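Local structure of alkaline phosphatase (Thermus thermophilus, 7KWD) at residues K134-T148 with G263-H276. The protein probably hydrolyses phosphate monoesters as a zinc- and magnesium-dependent alkaline phosphatase, working as a homodimer. Numbering follows the deposited sequence.
Sequences KAVGLVTTTTVTHAT and GGFVLQVEAGRIDH. With MG (magnesium ion), chain D; ZN (zinc ion), chain F.
Glu270 and Thr148 meet at the magnesium ion of the alkaline phosphatase metal centre: Glu270 OE2 binds it at 2.0 Å and Thr148 OG1 at 2.4 Å, with three waters and Asp47 completing the shell. Nearby, Asp275 binds zinc, and Ser95, probably the phosphoserine nucleophile, lies close to Thr148. Glu270 reaches the metal with CG anti to its own backbone N (chi1 -161°) and the chain extended. Glu270 OE1 accepts from Thr140 OG1 at 2.7 Å, on the anti side but 31° out of the carboxylate plane. Water 3, itself a magnesium ligand, also donates to OE1, so both carboxylate oxygens are held. Thr140 OG1 in turn accepts from Thr142 N, an ST turn that helps hold the hydroxyl toward Glu270. One layer further out, Gln268 NE2 donates to Thr148 O at 3.1 Å, nearly straight but from above the carbonyl plane, while Gln268 OE1 lies 3.4 Å from Thr148 CG2. Were Gln268 replaced by alanine, Thr148 O would probably lose this donor and Thr148 CG2 the amide beside it. The backbone frame is a parallel pair, strands 135-140 and 265-271, bonded from Ala135 N–Gly264 O to Glu270 N–Val139 O. Strands 176-178 and 40-46 flank it; helix 247-259 packs on Val139, Phe265 and Val269, helix 147-153 on Leu138 and Gln268.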
# COMPACT_ATOMS: atom_id res chain seq x y z
N LYS A 134 -7.72 32.17 15.63
CA LYS A 134 -6.86 31.09 16.10
C LYS A 134 -5.40 31.47 15.89
O LYS A 134 -5.05 32.03 14.86
CB LYS A 134 -7.17 29.77 15.37
CG LYS A 134 -8.69 29.36 15.28
CD LYS A 134 -9.21 28.80 16.57
CE LYS A 134 -10.75 28.60 16.52
NZ LYS A 134 -11.24 28.01 17.77
N ALA A 135 -4.55 31.15 16.87
CA ALA A 135 -3.12 31.10 16.65
C ALA A 135 -2.78 29.97 15.68
O ALA A 135 -3.48 28.95 15.60
CB ALA A 135 -2.39 30.89 17.98
N VAL A 136 -1.69 30.16 14.93
CA VAL A 136 -1.27 29.22 13.89
C VAL A 136 0.17 28.83 14.15
O VAL A 136 1.02 29.70 14.42
CB VAL A 136 -1.42 29.83 12.48
CG1 VAL A 136 -0.89 28.88 11.40
CG2 VAL A 136 -2.85 30.19 12.21
N GLY A 137 0.45 27.53 14.04
CA GLY A 137 1.82 27.03 14.10
C GLY A 137 2.10 26.09 12.95
O GLY A 137 1.25 25.32 12.54
N LEU A 138 3.32 26.20 12.40
CA LEU A 138 3.82 25.27 11.38
C LEU A 138 5.14 24.68 11.87
O LEU A 138 6.10 25.40 12.15
CB LEU A 138 4.01 25.99 10.04
CG LEU A 138 2.77 26.67 9.45
CD1 LEU A 138 3.11 27.54 8.24
CD2 LEU A 138 1.75 25.62 9.05
N VAL A 139 5.19 23.36 11.97
CA VAL A 139 6.37 22.68 12.48
C VAL A 139 6.71 21.57 11.51
O VAL A 139 5.85 20.71 11.23
CB VAL A 139 6.14 22.11 13.89
CG1 VAL A 139 7.41 21.38 14.36
CG2 VAL A 139 5.79 23.21 14.85
N THR A 140 7.94 21.55 11.02
CA THR A 140 8.27 20.51 10.05
C THR A 140 9.75 20.19 10.04
O THR A 140 10.57 20.96 10.52
CB THR A 140 7.85 20.95 8.64
OG1 THR A 140 8.27 19.98 7.68
CG2 THR A 140 8.48 22.29 8.30
N THR A 141 10.08 19.02 9.49
CA THR A 141 11.46 18.63 9.25
C THR A 141 11.94 19.03 7.85
O THR A 141 13.14 18.88 7.57
CB THR A 141 11.65 17.12 9.43
OG1 THR A 141 10.74 16.41 8.57
CG2 THR A 141 11.44 16.70 10.87
N THR A 142 11.05 19.50 6.98
CA THR A 142 11.50 20.12 5.75
C THR A 142 11.89 21.57 6.02
O THR A 142 11.74 22.09 7.14
CB THR A 142 10.42 20.06 4.67
OG1 THR A 142 9.31 20.89 5.07
CG2 THR A 142 9.92 18.62 4.43
N THR A 143 12.37 22.26 4.97
CA THR A 143 12.40 23.71 4.99
C THR A 143 11.04 24.21 5.43
O THR A 143 10.00 23.66 5.05
CB THR A 143 12.76 24.30 3.62
OG1 THR A 143 11.88 23.76 2.65
CG2 THR A 143 14.21 23.96 3.25
N VAL A 144 11.04 25.23 6.29
CA VAL A 144 9.79 25.65 6.90
C VAL A 144 8.84 26.24 5.87
O VAL A 144 7.62 26.26 6.08
CB VAL A 144 10.13 26.63 8.04
CG1 VAL A 144 10.59 28.00 7.46
CG2 VAL A 144 8.93 26.78 8.93
N THR A 145 9.39 26.69 4.74
CA THR A 145 8.67 27.28 3.61
C THR A 145 8.27 26.22 2.57
O THR A 145 7.78 26.56 1.48
CB THR A 145 9.60 28.33 2.96
OG1 THR A 145 10.87 27.69 2.73
CG2 THR A 145 9.85 29.54 3.84
N HIS A 146 8.46 24.95 2.86
CA HIS A 146 8.17 23.90 1.90
C HIS A 146 6.66 23.77 1.68
O HIS A 146 5.84 24.41 2.34
CB HIS A 146 8.79 22.59 2.37
CG HIS A 146 9.22 21.69 1.26
ND1 HIS A 146 8.72 20.41 1.13
CD2 HIS A 146 10.14 21.85 0.27
CE1 HIS A 146 9.29 19.83 0.08
NE2 HIS A 146 10.16 20.68 -0.46
N ALA A 147 6.30 22.93 0.70
CA ALA A 147 4.95 22.96 0.15
C ALA A 147 3.90 22.61 1.19
O ALA A 147 2.84 23.24 1.24
CB ALA A 147 4.84 21.97 -1.00
N THR A 148 4.17 21.63 2.06
CA THR A 148 3.10 21.14 2.91
C THR A 148 2.69 22.18 3.94
O THR A 148 1.49 22.49 4.05
CB THR A 148 3.53 19.82 3.57
OG1 THR A 148 3.76 18.85 2.55
CG2 THR A 148 2.43 19.35 4.49
N GLY A 263 -7.94 32.51 22.06
CA GLY A 263 -8.81 32.12 20.95
C GLY A 263 -8.63 30.72 20.41
O GLY A 263 -9.33 30.35 19.46
N GLY A 264 -7.76 29.90 20.99
CA GLY A 264 -7.54 28.58 20.44
C GLY A 264 -6.51 28.62 19.34
O GLY A 264 -5.97 29.67 18.98
N PHE A 265 -6.21 27.43 18.79
CA PHE A 265 -5.11 27.35 17.84
C PHE A 265 -5.27 26.23 16.83
O PHE A 265 -6.03 25.28 17.03
CB PHE A 265 -3.78 27.15 18.59
CG PHE A 265 -3.60 25.75 19.15
CD1 PHE A 265 -3.96 25.47 20.46
CD2 PHE A 265 -3.03 24.73 18.36
CE1 PHE A 265 -3.80 24.18 20.98
CE2 PHE A 265 -2.85 23.46 18.87
CZ PHE A 265 -3.23 23.19 20.20
N VAL A 266 -4.51 26.36 15.75
CA VAL A 266 -4.32 25.31 14.75
C VAL A 266 -2.82 25.09 14.57
O VAL A 266 -2.04 26.04 14.61
CB VAL A 266 -5.00 25.66 13.41
CG1 VAL A 266 -6.51 25.83 13.61
CG2 VAL A 266 -4.39 26.91 12.78
N LEU A 267 -2.44 23.84 14.39
CA LEU A 267 -1.05 23.45 14.27
C LEU A 267 -0.95 22.42 13.17
O LEU A 267 -1.74 21.47 13.13
CB LEU A 267 -0.54 22.87 15.60
CG LEU A 267 0.75 22.07 15.62
CD1 LEU A 267 1.87 23.01 15.17
CD2 LEU A 267 1.02 21.50 17.04
N GLN A 268 -0.00 22.60 12.27
CA GLN A 268 0.42 21.54 11.38
C GLN A 268 1.78 21.04 11.86
O GLN A 268 2.70 21.84 12.09
CB GLN A 268 0.51 22.00 9.93
CG GLN A 268 0.81 20.82 8.97
CD GLN A 268 1.27 21.23 7.58
OE1 GLN A 268 2.45 21.24 7.28
NE2 GLN A 268 0.31 21.53 6.70
N VAL A 269 1.89 19.75 12.09
CA VAL A 269 3.17 19.08 12.31
C VAL A 269 3.42 18.23 11.10
O VAL A 269 2.54 17.45 10.71
CB VAL A 269 3.15 18.21 13.58
CG1 VAL A 269 4.52 17.55 13.80
CG2 VAL A 269 2.71 19.05 14.77
N GLU A 270 4.60 18.34 10.50
CA GLU A 270 4.93 17.57 9.32
C GLU A 270 6.16 16.71 9.55
O GLU A 270 7.24 17.22 9.88
CB GLU A 270 5.19 18.44 8.08
CG GLU A 270 5.06 17.55 6.81
CD GLU A 270 5.77 18.13 5.64
OE1 GLU A 270 6.44 19.18 5.83
OE2 GLU A 270 5.64 17.56 4.56
N ALA A 271 5.98 15.40 9.41
CA ALA A 271 7.10 14.47 9.27
C ALA A 271 7.38 14.43 7.78
O ALA A 271 6.96 13.52 7.06
CB ALA A 271 6.77 13.10 9.84
N GLY A 272 8.07 15.47 7.31
CA GLY A 272 8.15 15.72 5.89
C GLY A 272 9.21 14.99 5.15
O GLY A 272 9.26 15.07 3.91
N ARG A 273 10.11 14.28 5.85
CA ARG A 273 11.23 13.64 5.16
C ARG A 273 11.06 12.13 5.06
O ARG A 273 11.93 11.45 4.49
CB ARG A 273 12.55 14.00 5.86
CG ARG A 273 12.73 15.54 6.00
CD ARG A 273 14.19 16.02 5.94
NE ARG A 273 14.73 15.80 4.59
CZ ARG A 273 16.02 15.68 4.33
NH1 ARG A 273 16.93 15.77 5.30
NH2 ARG A 273 16.39 15.47 3.08
N ILE A 274 9.95 11.59 5.56
CA ILE A 274 9.55 10.24 5.16
C ILE A 274 9.53 10.16 3.64
O ILE A 274 10.12 9.25 3.05
CB ILE A 274 8.19 9.88 5.76
CG1 ILE A 274 8.28 9.81 7.29
CG2 ILE A 274 7.66 8.59 5.13
CD1 ILE A 274 6.89 9.77 7.97
N ASP A 275 8.85 11.12 3.00
CA ASP A 275 8.84 11.24 1.54
C ASP A 275 10.25 11.22 0.97
O ASP A 275 10.57 10.42 0.10
CB ASP A 275 8.10 12.53 1.16
CG ASP A 275 7.97 12.73 -0.32
OD1 ASP A 275 7.34 11.85 -0.97
OD2 ASP A 275 8.48 13.77 -0.81
N HIS A 276 11.14 12.06 1.52
CA HIS A 276 12.48 12.19 0.97
C HIS A 276 13.24 10.89 1.05
O HIS A 276 13.91 10.48 0.10
CB HIS A 276 13.24 13.30 1.70
CG HIS A 276 12.60 14.64 1.56
ND1 HIS A 276 13.02 15.73 2.26
CD2 HIS A 276 11.54 15.05 0.83
CE1 HIS A 276 12.27 16.78 1.96
NE2 HIS A 276 11.37 16.39 1.09
MG MG D . 5.96 17.94 2.59
ZN ZN F . 8.06 13.72 -2.76
O HOH W 1 4.28 22.21 9.12
O HOH W 2 10.35 13.74 8.63
O HOH W 3 6.62 19.92 3.01
O HOH W 4 7.92 16.70 2.41
O HOH W 5 6.22 18.43 0.72